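Local coordinates for protein putative retaining b-glycosidase (PDB 5A95) that probably hydrolyses mixed-linkage beta-glucans as a retaining glycoside hydrolase of family 5, in an assembly of three subunits, at residues T164-R169 against S211-I216; A182-L186 against V223-V227. The protein carries 1 engineered substitution. One frame throughout, in Å; residues are numbered along the deposited sequence.

Contacts 1 and 2 are successive layers of one (beta/alpha)8 barrel: 182-186 and 223-227 are neighbouring strands of its wall, while 164-169 and 211-216 are helices packed outside them. In chain order helix 161-174, strand 181-185, helix 202-219 and strand 224-227 alternate, and the centres of the two contacts lie about 11 Å apart. They meet directly, Trp168 NE1 standing 3.2 Å from Leu186 O in a probable hydrogen bond, and Ile216 CG2 coming to 3.4 Å from Val223 CG2. In contact 1 the Arg169 side chain is about 14 Å from a bound glucose unit.

Contact 1 of 2, residues T164-R169 against S211-I216; sequences TRDFWR and SLIDMI. With NA (sodium ion), chain L.
Arg165 reaches across to Ser211 and Met215, joining two neighbouring outer helices of the (beta/alpha)8 barrel. The helix segments run nearly parallel, their axes 9.8 Å apart at an angle of 28°. From CG to NE the arginine chain is extended, so its guanidinium ends beyond Met215 and grips Ser211 end-on: NH1 lies 2.8 Å from Ser211 OG, and NH2 also gives it a hydrogen. Both bonds lie in the guanidinium plane, and this double hold on one oxygen fixes where the group points. A serine suits the place because its short side chain sets one hydroxyl oxygen to accept from both nitrogens.

Met215 crosses the arginine chain at about a right angle. Its SD takes a weak hydrogen bond from Arg165 NH1 at 3.5 Å, at the guanidinium edge, and also packs on the arginine methylenes. Lying off the NE-CZ axis, this bond could limit the group's rotation. A bend at the last torsion (chi3 73°) turns the methyl back to 164-169, where CE sits 3.6 Å from Arg165 O and beside Arg169 CB. The flexible, unbranched methionine thus serves a polar and an apolar neighbour with one chain.

On the barrel side the contact is greasy. Leu212 CD2 meets Arg165 CG at 3.9 Å, and Ile216 CD1 comes at a slant to Trp168, 4.1 Å from its CB. Toward the strands Trp168 sets its ring against Tyr184 and its NE1 to Leu186 O.

The opposite border belongs to the subunit interface: Arg169 NH1 bonds Tyr152 O of the second subunit, and a sodium ion takes Thr196 O from that same subunit. Here the sodium is bound by Met215 O at 2.8 Å and by a water that donates a hydrogen to Arg169 O.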
loop_
_atom_site.group_PDB
_atom_site.type_symbol
_atom_site.label_atom_id
_atom_site.label_comp_id
_atom_site.label_asym_id
_atom_site.label_seq_id
_atom_site.Cartn_x
_atom_site.Cartn_y
_atom_site.Cartn_z
ATOM N N THR A 164 -7.412 0.173 7.262
ATOM C CA THR A 164 -7.703 -0.129 8.672
ATOM C C THR A 164 -7.500 1.066 9.578
ATOM O O THR A 164 -8.367 1.419 10.384
ATOM C CB THR A 164 -6.843 -1.335 9.130
ATOM O OG1 THR A 164 -7.201 -2.493 8.333
ATOM C CG2 THR A 164 -7.043 -1.643 10.595
ATOM N N ARG A 165 -6.361 1.715 9.421
ATOM C CA ARG A 165 -6.081 2.952 10.160
ATOM C C ARG A 165 -7.167 3.993 9.876
ATOM O O ARG A 165 -7.632 4.674 10.789
ATOM C CB ARG A 165 -4.735 3.540 9.740
ATOM C CG ARG A 165 -3.507 2.819 10.230
ATOM C CD ARG A 165 -2.284 3.639 9.847
ATOM N NE ARG A 165 -1.043 2.951 10.088
ATOM C CZ ARG A 165 -0.482 2.790 11.271
ATOM N NH1 ARG A 165 -1.005 3.375 12.351
ATOM N NH2 ARG A 165 0.642 2.098 11.378
ATOM N N ASP A 166 -7.531 4.153 8.607
ATOM C CA ASP A 166 -8.518 5.159 8.244
ATOM C C ASP A 166 -9.894 4.868 8.823
ATOM O O ASP A 166 -10.592 5.783 9.265
ATOM C CB ASP A 166 -8.571 5.356 6.732
ATOM C CG ASP A 166 -9.678 6.283 6.317
ATOM O OD1 ASP A 166 -9.510 7.509 6.504
ATOM O OD2 ASP A 166 -10.726 5.820 5.836
ATOM N N PHE A 167 -10.285 3.600 8.812
ATOM C CA PHE A 167 -11.501 3.191 9.483
ATOM C C PHE A 167 -11.506 3.647 10.936
ATOM O O PHE A 167 -12.437 4.323 11.391
ATOM C CB PHE A 167 -11.731 1.681 9.347
ATOM C CG PHE A 167 -12.870 1.147 10.166
ATOM C CD1 PHE A 167 -14.169 1.274 9.731
ATOM C CD2 PHE A 167 -12.636 0.535 11.400
ATOM C CE1 PHE A 167 -15.208 0.804 10.500
ATOM C CE2 PHE A 167 -13.681 0.056 12.168
ATOM C CZ PHE A 167 -14.965 0.188 11.711
ATOM N N TRP A 168 -10.439 3.311 11.654
ATOM C CA TRP A 168 -10.404 3.654 13.063
ATOM C C TRP A 168 -10.298 5.176 13.278
ATOM O O TRP A 168 -10.890 5.707 14.232
ATOM C CB TRP A 168 -9.317 2.869 13.806
ATOM C CG TRP A 168 -9.705 1.434 13.972
ATOM C CD1 TRP A 168 -9.071 0.340 13.447
ATOM C CD2 TRP A 168 -10.878 0.935 14.638
ATOM N NE1 TRP A 168 -9.757 -0.791 13.776
ATOM C CE2 TRP A 168 -10.873 -0.465 14.508
ATOM C CE3 TRP A 168 -11.939 1.554 15.332
ATOM C CZ2 TRP A 168 -11.870 -1.256 15.030
ATOM C CZ3 TRP A 168 -12.928 0.758 15.832
ATOM C CH2 TRP A 168 -12.886 -0.624 15.689
ATOM N N ARG A 169 -9.574 5.893 12.423
ATOM C CA ARG A 169 -9.530 7.350 12.505
ATOM C C ARG A 169 -10.932 7.938 12.371
ATOM O O ARG A 169 -11.357 8.793 13.187
ATOM C CB ARG A 169 -8.577 7.895 11.423
ATOM C CG ARG A 169 -8.434 9.413 11.383
ATOM C CD ARG A 169 -9.539 10.098 10.543
ATOM N NE ARG A 169 -9.308 11.525 10.434
ATOM C CZ ARG A 169 -8.487 12.085 9.554
ATOM N NH1 ARG A 169 -7.831 11.348 8.691
ATOM N NH2 ARG A 169 -8.331 13.405 9.531
ATOM N N SER A 211 0.183 0.763 17.523
ATOM C CA SER A 211 0.081 1.880 16.598
ATOM C C SER A 211 -1.359 2.308 16.382
ATOM O O SER A 211 -1.685 3.491 16.383
ATOM C CB SER A 211 0.754 1.504 15.270
ATOM O OG SER A 211 0.791 2.586 14.359
ATOM N N LEU A 212 -2.248 1.340 16.192
ATOM C CA LEU A 212 -3.661 1.638 16.073
ATOM C C LEU A 212 -4.196 2.292 17.373
ATOM O O LEU A 212 -4.952 3.259 17.323
ATOM C CB LEU A 212 -4.468 0.381 15.741
ATOM C CG LEU A 212 -4.201 -0.237 14.353
ATOM C CD1 LEU A 212 -4.899 -1.563 14.202
ATOM C CD2 LEU A 212 -4.615 0.697 13.251
ATOM N N ILE A 213 -3.835 1.725 18.520
ATOM C CA ILE A 213 -4.260 2.260 19.811
ATOM C C ILE A 213 -3.805 3.709 19.969
ATOM O O ILE A 213 -4.566 4.554 20.446
ATOM C CB ILE A 213 -3.755 1.375 20.961
ATOM C CG1 ILE A 213 -4.510 0.028 20.941
ATOM C CG2 ILE A 213 -3.971 2.074 22.299
ATOM C CD1 ILE A 213 -3.791 -1.062 21.687
ATOM N N ASP A 214 -2.573 4.004 19.572
ATOM C CA ASP A 214 -2.094 5.382 19.727
ATOM C C ASP A 214 -2.918 6.369 18.912
ATOM O O ASP A 214 -3.212 7.453 19.388
ATOM C CB ASP A 214 -0.607 5.463 19.373
ATOM C CG ASP A 214 0.288 4.835 20.418
ATOM O OD1 ASP A 214 -0.175 4.626 21.558
ATOM O OD2 ASP A 214 1.463 4.535 20.109
ATOM N N MET A 215 -3.269 6.015 17.676
ATOM C CA MET A 215 -4.119 6.876 16.861
ATOM C C MET A 215 -5.481 7.091 17.487
ATOM O O MET A 215 -6.025 8.183 17.468
ATOM C CB MET A 215 -4.407 6.267 15.473
ATOM C CG MET A 215 -3.306 6.249 14.474
ATOM S SD MET A 215 -3.878 5.340 13.016
ATOM C CE MET A 215 -5.020 6.554 12.326
ATOM N N ILE A 216 -6.051 6.005 18.004
ATOM C CA ILE A 216 -7.364 6.045 18.623
ATOM C C ILE A 216 -7.336 6.916 19.890
ATOM O O ILE A 216 -8.156 7.834 20.066
ATOM C CB ILE A 216 -7.853 4.628 18.918
ATOM C CG1 ILE A 216 -8.174 3.904 17.599
ATOM C CG2 ILE A 216 -9.073 4.632 19.828
ATOM C CD1 ILE A 216 -8.347 2.409 17.750
HETATM NA NA NA L . -7.331 8.892 15.094
HETATM O O HOH W 1 -9.700 10.258 14.852
#

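Contact 2 of 2, residues A182-L186 against V223-V227; sequences AVYEL and VIPLV
Val183, Tyr184 and Glu185 pair in parallel register with Ile224, Pro225 and Leu226, forming adjacent strands in the wall of the (beta/alpha)8 barrel. The chain between them runs through helix 202-219, making a beta-alpha-beta crossover. Four backbone bonds join the strands, Tyr184 both giving its N-H to Ile224 O (2.9 Å) and receiving that of Leu226. Pro225, which has no N-H, fits because its neighbours supply the donors to this partner; its carbonyl is left to accept from Ala250 on the next strand.

Glu185 shares the barrel-interior face with Leu226, the two side chains lying side by side and pointing the same way. The glutamate CG is anti to the backbone N (chi1 -178°) and the chain runs straight on, keeping it along one methyl group, Leu226 CD2. That methyl is 3.9 Å from Glu185 CB, 3.7 Å from CG and 3.5 Å from CD. At the tip, OE1 forms a salt bridge with Arg103 and OE2 a hydrogen bond with Thr290, so the buried carboxylate has polar partners beyond its greasy flank.

Tyr184 faces the helices instead. Val223 CB lies over one ring face, 19° off the normal, in a CH-pi contact, and the ring also meets Trp168 with planes about 30° apart. Val223, beta-branched, spreads both methyls against the ring, CG1 coming to 3.6 Å from Tyr184 CE2. Putting an alanine at Tyr184 would probably leave Val223 and Trp168 without the ring they pack on and open a gap between sheet and helix. Where the pairing ends, Leu186 CD1 touches Val227 CG2 at 4.2 Å.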
loop_
_atom_site.group_PDB
_atom_site.type_symbol
_atom_site.label_atom_id
_atom_site.label_comp_id
_atom_site.label_asym_id
_atom_site.label_seq_id
_atom_site.Cartn_x
_atom_site.Cartn_y
_atom_site.Cartn_z
ATOM N N ALA A 182 -18.813 1.425 23.032
ATOM C CA ALA A 182 -17.973 1.105 24.163
ATOM C C ALA A 182 -16.617 0.541 23.798
ATOM O O ALA A 182 -15.643 0.816 24.481
ATOM C CB ALA A 182 -18.692 0.167 25.107
ATOM N N VAL A 183 -16.560 -0.317 22.780
ATOM C CA VAL A 183 -15.378 -1.131 22.502
ATOM C C VAL A 183 -15.054 -1.045 21.016
ATOM O O VAL A 183 -15.949 -1.168 20.152
ATOM C CB VAL A 183 -15.643 -2.604 22.885
ATOM C CG1 VAL A 183 -14.452 -3.483 22.564
ATOM C CG2 VAL A 183 -16.019 -2.738 24.349
ATOM N N TYR A 184 -13.778 -0.800 20.729
ATOM C CA TYR A 184 -13.230 -0.783 19.373
ATOM C C TYR A 184 -12.374 -2.033 19.217
ATOM O O TYR A 184 -11.273 -2.132 19.744
ATOM C CB TYR A 184 -12.389 0.469 19.117
ATOM C CG TYR A 184 -13.164 1.769 19.060
ATOM C CD1 TYR A 184 -14.543 1.805 19.078
ATOM C CD2 TYR A 184 -12.518 2.971 18.926
ATOM C CE1 TYR A 184 -15.234 2.986 19.008
ATOM C CE2 TYR A 184 -13.208 4.170 18.873
ATOM C CZ TYR A 184 -14.577 4.178 18.940
ATOM O OH TYR A 184 -15.335 5.324 18.893
ATOM N N GLU A 185 -12.948 -3.021 18.518
ATOM C CA GLU A 185 -12.291 -4.330 18.323
ATOM C C GLU A 185 -11.484 -4.245 17.032
ATOM O O GLU A 185 -12.027 -4.311 15.936
ATOM C CB GLU A 185 -13.313 -5.428 18.319
ATOM C CG GLU A 185 -12.718 -6.820 18.161
ATOM C CD GLU A 185 -13.729 -7.918 18.436
ATOM O OE1 GLU A 185 -14.917 -7.572 18.607
ATOM O OE2 GLU A 185 -13.342 -9.115 18.445
ATOM N N LEU A 186 -10.185 -4.079 17.192
ATOM C CA LEU A 186 -9.295 -3.559 16.168
ATOM C C LEU A 186 -9.182 -4.424 14.912
ATOM O O LEU A 186 -9.065 -3.884 13.814
ATOM C CB LEU A 186 -7.895 -3.349 16.748
ATOM C CG LEU A 186 -7.828 -2.423 17.979
ATOM C CD1 LEU A 186 -6.367 -2.240 18.405
ATOM C CD2 LEU A 186 -8.501 -1.089 17.731
ATOM N N VAL A 223 -12.376 5.350 24.972
ATOM C CA VAL A 223 -12.810 4.105 24.351
ATOM C C VAL A 223 -11.993 2.922 24.882
ATOM O O VAL A 223 -10.866 3.104 25.400
ATOM C CB VAL A 223 -12.750 4.176 22.822
ATOM C CG1 VAL A 223 -13.579 5.323 22.285
ATOM C CG2 VAL A 223 -11.323 4.264 22.357
ATOM N N ILE A 224 -12.536 1.712 24.711
ATOM C CA ILE A 224 -11.841 0.496 25.088
ATOM C C ILE A 224 -11.385 -0.260 23.835
ATOM O O ILE A 224 -12.183 -0.876 23.138
ATOM C CB ILE A 224 -12.745 -0.426 25.933
ATOM C CG1 ILE A 224 -13.230 0.288 27.206
ATOM C CG2 ILE A 224 -12.011 -1.714 26.265
ATOM C CD1 ILE A 224 -14.396 -0.431 27.871
ATOM N N PRO A 225 -10.077 -0.244 23.537
ATOM C CA PRO A 225 -9.562 -1.092 22.456
ATOM C C PRO A 225 -9.607 -2.543 22.897
ATOM O O PRO A 225 -9.268 -2.874 24.046
ATOM C CB PRO A 225 -8.093 -0.610 22.283
ATOM C CG PRO A 225 -8.032 0.732 22.984
ATOM C CD PRO A 225 -8.993 0.547 24.147
ATOM N N LEU A 226 -9.926 -3.418 21.948
ATOM C CA LEU A 226 -9.990 -4.855 22.191
ATOM C C LEU A 226 -9.039 -5.544 21.207
ATOM O O LEU A 226 -9.163 -5.370 19.982
ATOM C CB LEU A 226 -11.416 -5.362 22.000
ATOM C CG LEU A 226 -11.687 -6.824 22.283
ATOM C CD1 LEU A 226 -11.557 -7.143 23.740
ATOM C CD2 LEU A 226 -13.031 -7.296 21.781
ATOM N N VAL A 227 -8.044 -6.242 21.759
ATOM C CA VAL A 227 -6.911 -6.808 21.016
ATOM C C VAL A 227 -7.009 -8.331 21.026
ATOM O O VAL A 227 -7.348 -8.928 22.033
ATOM C CB VAL A 227 -5.594 -6.373 21.697
ATOM C CG1 VAL A 227 -4.383 -7.101 21.129
ATOM C CG2 VAL A 227 -5.422 -4.866 21.540
#